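Local structure of probable aminotransferase (Pseudomonas aeruginosa, 5YKR) at residues A[355-367]-A[378-390]. The protein is a probable aminotransferase of the class-III family, within the large group of pyridoxal-phosphate-dependent enzymes, and is found as an assembly of two protein chains. Numbering follows the deposited sequence.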
ATOM      1  N   MET A 355      14.300  15.564  20.374  1.00 12.90           N
ATOM      2  CA  MET A 355      12.904  15.797  19.955  1.00 12.46           C
ATOM      3  C   MET A 355      12.006  16.132  21.154  1.00 12.47           C
ATOM      4  O   MET A 355      11.147  17.020  21.072  1.00 13.67           O
ATOM      5  CB  MET A 355      12.402  14.550  19.218  1.00 13.03           C
ATOM      6  CG  MET A 355      13.054  14.342  17.858  1.00 12.41           C
ATOM      7  SD  MET A 355      12.974  12.677  17.190  1.00 12.96           S
ATOM      8  CE  MET A 355      11.224  12.506  16.883  1.00 14.58           C
ATOM      9  N   PHE A 356      12.220  15.450  22.261  1.00 12.91           N
ATOM     10  CA  PHE A 356      11.388  15.703  23.474  1.00 13.54           C
ATOM     11  C   PHE A 356      11.660  17.102  24.052  1.00 15.11           C
ATOM     12  O   PHE A 356      10.744  17.803  24.468  1.00 14.70           O
ATOM     13  CB  PHE A 356      11.693  14.708  24.584  1.00 14.04           C
ATOM     14  CG  PHE A 356      11.347  13.290  24.318  1.00 14.99           C
ATOM     15  CD1 PHE A 356      10.448  12.918  23.338  1.00 15.19           C
ATOM     16  CD2 PHE A 356      11.944  12.303  25.085  1.00 19.01           C
ATOM     17  CE1 PHE A 356      10.113  11.601  23.135  1.00 15.76           C
ATOM     18  CE2 PHE A 356      11.657  10.959  24.881  1.00 21.47           C
ATOM     19  CZ  PHE A 356      10.712  10.618  23.898  1.00 18.76           C
ATOM     20  N   GLN A 357      12.931  17.500  24.083  1.00 15.38           N
ATOM     21  CA  GLN A 357      13.252  18.821  24.615  1.00 16.30           C
ATOM     22  C   GLN A 357      12.543  19.931  23.802  1.00 17.25           C
ATOM     23  O   GLN A 357      11.948  20.876  24.353  1.00 17.52           O
ATOM     24  CB  GLN A 357      14.781  19.034  24.603  1.00 18.57           C
ATOM     25  CG  GLN A 357      15.245  20.424  24.995  1.00 22.83           C
ATOM     26  CD  GLN A 357      16.729  20.595  24.775  1.00 29.80           C
ATOM     27  OE1 GLN A 357      17.175  21.307  23.854  1.00 41.33           O
ATOM     28  NE2 GLN A 357      17.508  19.964  25.622  1.00 37.94           N
ATOM     29  N   LEU A 358      12.630  19.814  22.480  1.00 15.88           N
ATOM     30  CA  LEU A 358      12.051  20.838  21.608  1.00 16.57           C
ATOM     31  C   LEU A 358      10.516  20.792  21.659  1.00 15.78           C
ATOM     32  O   LEU A 358       9.864  21.841  21.653  1.00 15.30           O
ATOM     33  CB  LEU A 358      12.602  20.753  20.176  1.00 17.46           C
ATOM     34  CG  LEU A 358      13.998  21.314  19.879  1.00 20.45           C
ATOM     35  CD1 LEU A 358      13.978  22.820  20.024  1.00 24.44           C
ATOM     36  CD2 LEU A 358      15.029  20.797  20.845  1.00 22.96           C
ATOM     37  N   ALA A 359       9.953  19.576  21.717  1.00 14.58           N
ATOM     38  CA  ALA A 359       8.496  19.435  21.827  1.00 13.69           C
ATOM     39  C   ALA A 359       7.973  19.993  23.153  1.00 14.32           C
ATOM     40  O   ALA A 359       6.922  20.633  23.191  1.00 14.65           O
ATOM     41  CB  ALA A 359       8.087  18.000  21.592  1.00 14.22           C
ATOM     42  N   ALA A 360       8.707  19.767  24.238  1.00 14.35           N
ATOM     43  CA  ALA A 360       8.320  20.329  25.529  1.00 14.12           C
ATOM     44  C   ALA A 360       8.338  21.822  25.508  1.00 14.80           C
ATOM     45  O   ALA A 360       7.450  22.451  26.068  1.00 16.42           O
ATOM     46  CB  ALA A 360       9.226  19.807  26.610  1.00 14.96           C
ATOM     47  N   GLN A 361       9.331  22.409  24.832  1.00 14.86           N
ATOM     48  CA  GLN A 361       9.415  23.861  24.690  1.00 15.31           C
ATOM     49  C   GLN A 361       8.174  24.373  23.925  1.00 14.93           C
ATOM     50  O   GLN A 361       7.563  25.361  24.276  1.00 16.72           O
ATOM     51  CB  GLN A 361      10.726  24.246  23.976  1.00 17.76           C
ATOM     52  CG  GLN A 361      10.945  25.750  23.669  1.00 19.00           C
ATOM     53  CD  GLN A 361      12.056  26.017  22.628  1.00 22.71           C
ATOM     54  OE1 GLN A 361      12.840  25.115  22.312  1.00 25.39           O
ATOM     55  NE2 GLN A 361      12.118  27.256  22.096  1.00 24.94           N
ATOM     56  N   LEU A 362       7.817  23.678  22.845  1.00 14.11           N
ATOM     57  CA  LEU A 362       6.700  24.086  22.001  1.00 14.01           C
ATOM     58  C   LEU A 362       5.384  23.998  22.799  1.00 14.56           C
ATOM     59  O   LEU A 362       4.570  24.939  22.775  1.00 15.26           O
ATOM     60  CB  LEU A 362       6.680  23.219  20.714  1.00 13.29           C
ATOM     61  CG  LEU A 362       5.711  23.689  19.621  1.00 14.81           C
ATOM     62  CD1 LEU A 362       6.259  23.294  18.239  1.00 17.11           C
ATOM     63  CD2 LEU A 362       4.315  23.140  19.844  1.00 15.29           C
ATOM     64  N   GLU A 363       5.211  22.887  23.518  1.00 14.91           N
ATOM     65  CA  GLU A 363       4.046  22.665  24.371  1.00 15.38           C
ATOM     66  C   GLU A 363       3.918  23.780  25.427  1.00 15.98           C
ATOM     67  O   GLU A 363       2.859  24.361  25.596  1.00 16.74           O
ATOM     68  CB  GLU A 363       4.175  21.319  25.080  1.00 16.28           C
ATOM     69  CG  GLU A 363       3.057  21.030  26.086  1.00 17.02           C
ATOM     70  CD  GLU A 363       3.398  19.884  27.033  1.00 16.41           C
ATOM     71  OE1 GLU A 363       4.569  19.418  27.068  1.00 19.61           O
ATOM     72  OE2 GLU A 363       2.466  19.431  27.719  1.00 22.18           O
ATOM     73  N   ALA A 364       5.004  24.067  26.115  1.00 17.01           N
ATOM     74  CA  ALA A 364       4.994  25.098  27.170  1.00 16.13           C
ATOM     75  C   ALA A 364       4.597  26.459  26.597  1.00 16.24           C
ATOM     76  O   ALA A 364       3.827  27.201  27.232  1.00 18.03           O
ATOM     77  CB  ALA A 364       6.346  25.142  27.853  1.00 17.94           C
ATOM     78  N   GLY A 365       5.109  26.792  25.413  1.00 15.23           N
ATOM     79  CA  GLY A 365       4.748  28.040  24.753  1.00 17.05           C
ATOM     80  C   GLY A 365       3.257  28.124  24.388  1.00 16.53           C
ATOM     81  O   GLY A 365       2.606  29.117  24.652  1.00 17.34           O
ATOM     82  N   VAL A 366       2.737  27.061  23.778  1.00 16.01           N
ATOM     83  CA  VAL A 366       1.312  27.023  23.470  1.00 15.48           C
ATOM     84  C   VAL A 366       0.500  27.211  24.759  1.00 16.63           C
ATOM     85  O   VAL A 366      -0.451  27.996  24.827  1.00 15.75           O
ATOM     86  CB  VAL A 366       0.931  25.743  22.726  1.00 15.42           C
ATOM     87  CG1 VAL A 366      -0.577  25.645  22.537  1.00 15.66           C
ATOM     88  CG2 VAL A 366       1.570  25.710  21.342  1.00 16.66           C
ATOM     89  N   ARG A 367       0.856  26.461  25.780  1.00 16.28           N
ATOM     90  CA  ARG A 367       0.081  26.507  27.024  1.00 18.67           C
ATOM     91  C   ARG A 367       0.081  27.912  27.623  1.00 17.59           C
ATOM     92  O   ARG A 367      -0.966  28.394  28.059  1.00 18.40           O
ATOM     93  CB  ARG A 367       0.559  25.474  28.053  1.00 18.02           C
ATOM     94  CG  ARG A 367      -0.445  25.352  29.194  1.00 21.46           C
ATOM     95  CD  ARG A 367      -0.153  24.183  30.104  1.00 23.35           C
ATOM     96  NE  ARG A 367      -0.385  22.890  29.445  1.00 23.85           N
ATOM     97  CZ  ARG A 367       0.552  21.979  29.195  1.00 21.65           C
ATOM     98  NH1 ARG A 367       1.803  22.173  29.578  1.00 26.33           N
ATOM     99  NH2 ARG A 367       0.226  20.887  28.551  1.00 21.77           N
ATOM    100  N   HIS A 378      -6.983  23.535  25.358  1.00 17.02           N
ATOM    101  CA  HIS A 378      -5.865  22.929  26.099  1.00 15.92           C
ATOM    102  C   HIS A 378      -4.901  22.316  25.102  1.00 15.47           C
ATOM    103  O   HIS A 378      -5.264  22.093  23.944  1.00 15.20           O
ATOM    104  CB  HIS A 378      -6.305  21.871  27.128  1.00 16.55           C
ATOM    105  CG  HIS A 378      -6.835  20.624  26.514  1.00 16.40           C
ATOM    106  ND1 HIS A 378      -8.106  20.529  25.996  1.00 16.91           N
ATOM    107  CD2 HIS A 378      -6.215  19.456  26.250  1.00 17.40           C
ATOM    108  CE1 HIS A 378      -8.241  19.331  25.434  1.00 16.55           C
ATOM    109  NE2 HIS A 378      -7.113  18.653  25.597  1.00 15.57           N
ATOM    110  N   VAL A 379      -3.709  22.037  25.591  1.00 15.08           N
ATOM    111  CA  VAL A 379      -2.671  21.399  24.808  1.00 15.20           C
ATOM    112  C   VAL A 379      -2.140  20.174  25.513  1.00 13.61           C
ATOM    113  O   VAL A 379      -2.008  20.146  26.737  1.00 16.71           O
ATOM    114  CB  VAL A 379      -1.539  22.412  24.436  1.00 15.73           C
ATOM    115  CG1 VAL A 379      -0.726  22.926  25.651  1.00 16.71           C
ATOM    116  CG2 VAL A 379      -0.570  21.837  23.420  1.00 16.91           C
ATOM    117  N   THR A 380      -1.807  19.162  24.680  1.00 13.52           N
ATOM    118  CA  THR A 380      -1.296  17.865  25.126  1.00 13.43           C
ATOM    119  C   THR A 380      -0.034  17.491  24.349  1.00 13.60           C
ATOM    120  O   THR A 380       0.088  17.831  23.192  1.00 13.48           O
ATOM    121  CB  THR A 380      -2.372  16.782  24.921  1.00 14.04           C
ATOM    122  OG1 THR A 380      -3.535  17.155  25.681  1.00 15.05           O
ATOM    123  CG2 THR A 380      -1.923  15.412  25.370  1.00 16.31           C
ATOM    124  N   ARG A 381       0.894  16.778  24.996  1.00 15.10           N
ATOM    125  CA  ARG A 381       2.122  16.296  24.339  1.00 13.83           C
ATOM    126  C   ARG A 381       2.298  14.803  24.617  1.00 14.94           C
ATOM    127  O   ARG A 381       2.084  14.313  25.740  1.00 15.76           O
ATOM    128  CB  ARG A 381       3.345  17.079  24.832  1.00 13.88           C
ATOM    129  CG  ARG A 381       4.662  16.573  24.232  1.00 14.26           C
ATOM    130  CD  ARG A 381       5.829  17.467  24.553  1.00 14.93           C
ATOM    131  NE  ARG A 381       6.214  17.355  25.956  1.00 15.67           N
ATOM    132  CZ  ARG A 381       7.070  16.470  26.439  1.00 15.10           C
ATOM    133  NH1 ARG A 381       7.657  15.557  25.638  1.00 16.59           N
ATOM    134  NH2 ARG A 381       7.367  16.502  27.741  1.00 19.03           N
ATOM    135  N   ILE A 382       2.670  14.067  23.568  1.00 14.29           N
ATOM    136  CA  ILE A 382       3.146  12.695  23.683  1.00 14.55           C
ATOM    137  C   ILE A 382       4.510  12.648  23.015  1.00 14.26           C
ATOM    138  O   ILE A 382       4.634  12.594  21.785  1.00 13.83           O
ATOM    139  CB  ILE A 382       2.181  11.633  23.111  1.00 15.81           C
ATOM    140  CG1 ILE A 382       1.562  12.020  21.809  1.00 15.43           C
ATOM    141  CG2 ILE A 382       1.141  11.355  24.143  1.00 20.26           C
ATOM    142  CD1 ILE A 382       0.991  10.798  21.112  1.00 19.98           C
ATOM    143  N   GLY A 383       5.548  12.752  23.852  1.00 13.57           N
ATOM    144  CA  GLY A 383       6.898  12.744  23.330  1.00 13.86           C
ATOM    145  C   GLY A 383       7.181  13.909  22.397  1.00 13.84           C
ATOM    146  O   GLY A 383       7.147  15.057  22.820  1.00 15.59           O
ATOM    147  N   ALA A 384       7.448  13.600  21.133  1.00 13.07           N
ATOM    148  CA  ALA A 384       7.771  14.573  20.106  1.00 12.92           C
ATOM    149  C   ALA A 384       6.577  15.271  19.476  1.00 11.86           C
ATOM    150  O   ALA A 384       6.765  16.169  18.630  1.00 12.75           O
ATOM    151  CB  ALA A 384       8.583  13.911  19.018  1.00 13.86           C
ATOM    152  N   ARG A 385       5.340  14.861  19.833  1.00 12.73           N
ATOM    153  CA  ARG A 385       4.148  15.299  19.126  1.00 11.91           C
ATOM    154  C   ARG A 385       3.258  16.113  20.075  1.00 11.88           C
ATOM    155  O   ARG A 385       2.977  15.650  21.178  1.00 13.82           O
ATOM    156  CB  ARG A 385       3.402  14.037  18.614  1.00 11.34           C
ATOM    157  CG  ARG A 385       2.244  14.270  17.683  1.00 11.01           C
ATOM    158  CD  ARG A 385       1.545  12.956  17.378  1.00 11.87           C
ATOM    159  NE  ARG A 385       0.552  13.192  16.335  1.00 14.01           N
ATOM    160  CZ  ARG A 385       0.803  13.132  15.001  1.00 13.62           C
ATOM    161  NH1 ARG A 385       1.995  12.782  14.536  1.00 15.66           N
ATOM    162  NH2 ARG A 385      -0.127  13.511  14.160  1.00 17.17           N
ATOM    163  N   VAL A 386       2.860  17.324  19.643  1.00 11.59           N
ATOM    164  CA  VAL A 386       2.114  18.266  20.499  1.00 12.12           C
ATOM    165  C   VAL A 386       0.833  18.699  19.771  1.00 12.63           C
ATOM    166  O   VAL A 386       0.899  19.083  18.596  1.00 14.21           O
ATOM    167  CB  VAL A 386       2.973  19.536  20.749  1.00 13.29           C
ATOM    168  CG1 VAL A 386       2.247  20.586  21.588  1.00 14.74           C
ATOM    169  CG2 VAL A 386       4.294  19.139  21.430  1.00 13.90           C
ATOM    170  N   GLU A 387      -0.319  18.652  20.464  1.00 13.02           N
ATOM    171  CA  GLU A 387      -1.571  19.071  19.801  1.00 13.32           C
ATOM    172  C   GLU A 387      -2.487  19.751  20.791  1.00 13.55           C
ATOM    173  O   GLU A 387      -2.651  19.275  21.909  1.00 13.75           O
ATOM    174  CB  GLU A 387      -2.257  17.842  19.183  1.00 13.48           C
ATOM    175  CG  GLU A 387      -3.554  18.135  18.437  1.00 14.28           C
ATOM    176  CD  GLU A 387      -3.878  17.135  17.335  1.00 17.30           C
ATOM    177  OE1 GLU A 387      -3.228  16.048  17.309  1.00 21.26           O
ATOM    178  OE2 GLU A 387      -4.825  17.414  16.532  1.00 17.70           O
ATOM    179  N   TYR A 388      -3.150  20.798  20.302  1.00 14.15           N
ATOM    180  CA  TYR A 388      -4.178  21.463  21.081  1.00 14.64           C
ATOM    181  C   TYR A 388      -5.604  21.151  20.533  1.00 16.96           C
ATOM    182  O   TYR A 388      -5.780  20.665  19.388  1.00 16.71           O
ATOM    183  CB  TYR A 388      -3.931  22.951  21.211  1.00 16.90           C
ATOM    184  CG  TYR A 388      -3.625  23.670  19.934  1.00 17.87           C
ATOM    185  CD1 TYR A 388      -4.657  24.255  19.159  1.00 20.26           C
ATOM    186  CD2 TYR A 388      -2.317  23.813  19.488  1.00 18.10           C
ATOM    187  CE1 TYR A 388      -4.368  24.898  17.975  1.00 21.65           C
ATOM    188  CE2 TYR A 388      -2.031  24.499  18.316  1.00 19.75           C
ATOM    189  CZ  TYR A 388      -3.056  25.067  17.596  1.00 20.76           C
ATOM    190  OH  TYR A 388      -2.846  25.726  16.428  1.00 26.17           O
ATOM    191  N   LEU A 389      -6.588  21.356  21.391  1.00 16.21           N
ATOM    192  CA  LEU A 389      -7.989  21.078  21.101  1.00 16.23           C
ATOM    193  C   LEU A 389      -8.793  22.223  21.688  1.00 16.83           C
ATOM    194  O   LEU A 389      -8.430  22.786  22.745  1.00 18.52           O
ATOM    195  CB  LEU A 389      -8.431  19.772  21.787  1.00 19.89           C
ATOM    196  CG  LEU A 389      -8.517  18.446  21.056  1.00 20.43           C
ATOM    197  CD1 LEU A 389      -8.872  17.345  22.036  1.00 20.36           C
ATOM    198  CD2 LEU A 389      -9.447  18.499  19.826  1.00 19.13           C
ATOM    199  N   PHE A 390      -9.933  22.527  21.050  1.00 16.11           N
ATOM    200  CA  PHE A 390     -10.735  23.700  21.447  1.00 15.93           C
ATOM    201  C   PHE A 390     -11.760  23.334  22.534  1.00 17.10           C
ATOM    202  O   PHE A 390     -12.963  23.549  22.375  1.00 19.38           O
ATOM    203  CB  PHE A 390     -11.429  24.335  20.240  1.00 16.78           C
ATOM    204  CG  PHE A 390     -10.555  24.550  19.026  1.00 17.16           C
ATOM    205  CD1 PHE A 390      -9.217  24.938  19.139  1.00 17.77           C
ATOM    206  CD2 PHE A 390     -11.084  24.399  17.764  1.00 20.36           C
ATOM    207  CE1 PHE A 390      -8.441  25.130  18.004  1.00 22.03           C
ATOM    208  CE2 PHE A 390     -10.330  24.618  16.618  1.00 21.19           C
ATOM    209  CZ  PHE A 390      -9.001  24.967  16.745  1.00 21.64           C
TER
HETATM  210  O   HOH W   1       0.996  16.953  27.832  1.00 21.73           O
HETATM  211  O   HOH W   2       6.682  18.715  29.354  1.00 34.22           O
HETATM  212  O   HOH W   3      -3.256  22.971  28.379  1.00 24.66           O
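Val386 is the central bump of the hairpin 378-390, set against helix 355-367 between Ala359, Leu362 and Glu363. Its CG1 lies 3.7 Å from Leu362 CD2, while CG2 turns back to the Ala359 methyl and carbonyl oxygen. Toward the C-terminal end of the helix the roles reverse: Val366 CG1, swung opposite the backbone N (chi1 174°), fits into the hollow between the side chains of Val379 and Tyr388, one from each strand, touching Val379 CB and CG2 and Tyr388 CD2. At the turn the backbones come close over the small Ala359, whose CB lies 3.3 Å from Gly383 O. Phe356 lays CE1 3.4 Å from Gly383 CA, and Met355 bends at chi3 to bring CE against the Ala384 methyl. Along the 378-382 side runs a salt-bridge network. One guanidinium face of Arg381 lies over the Ala360 methyl, offset toward the rim; in its plane NE bonds Glu363 OE1 (2.9 Å) and NH1 bonds Gly383 O (2.9 Å), which fixes the group's rotation. The carboxylate of Glu363 is turned 63° from that plane, and its OE2 takes Arg367 NH2 at 2.8 Å. The same NH2 reaches Val379 O, with Val379 CG1 against one guanidinium face. Strand 430-432 extends the sheet beyond 385-389, and helix 439-456 also packs on Leu362. This helix-on-hairpin packing, with a type II' turn, belongs to the C-terminal domain of fold-type I PLP enzymes.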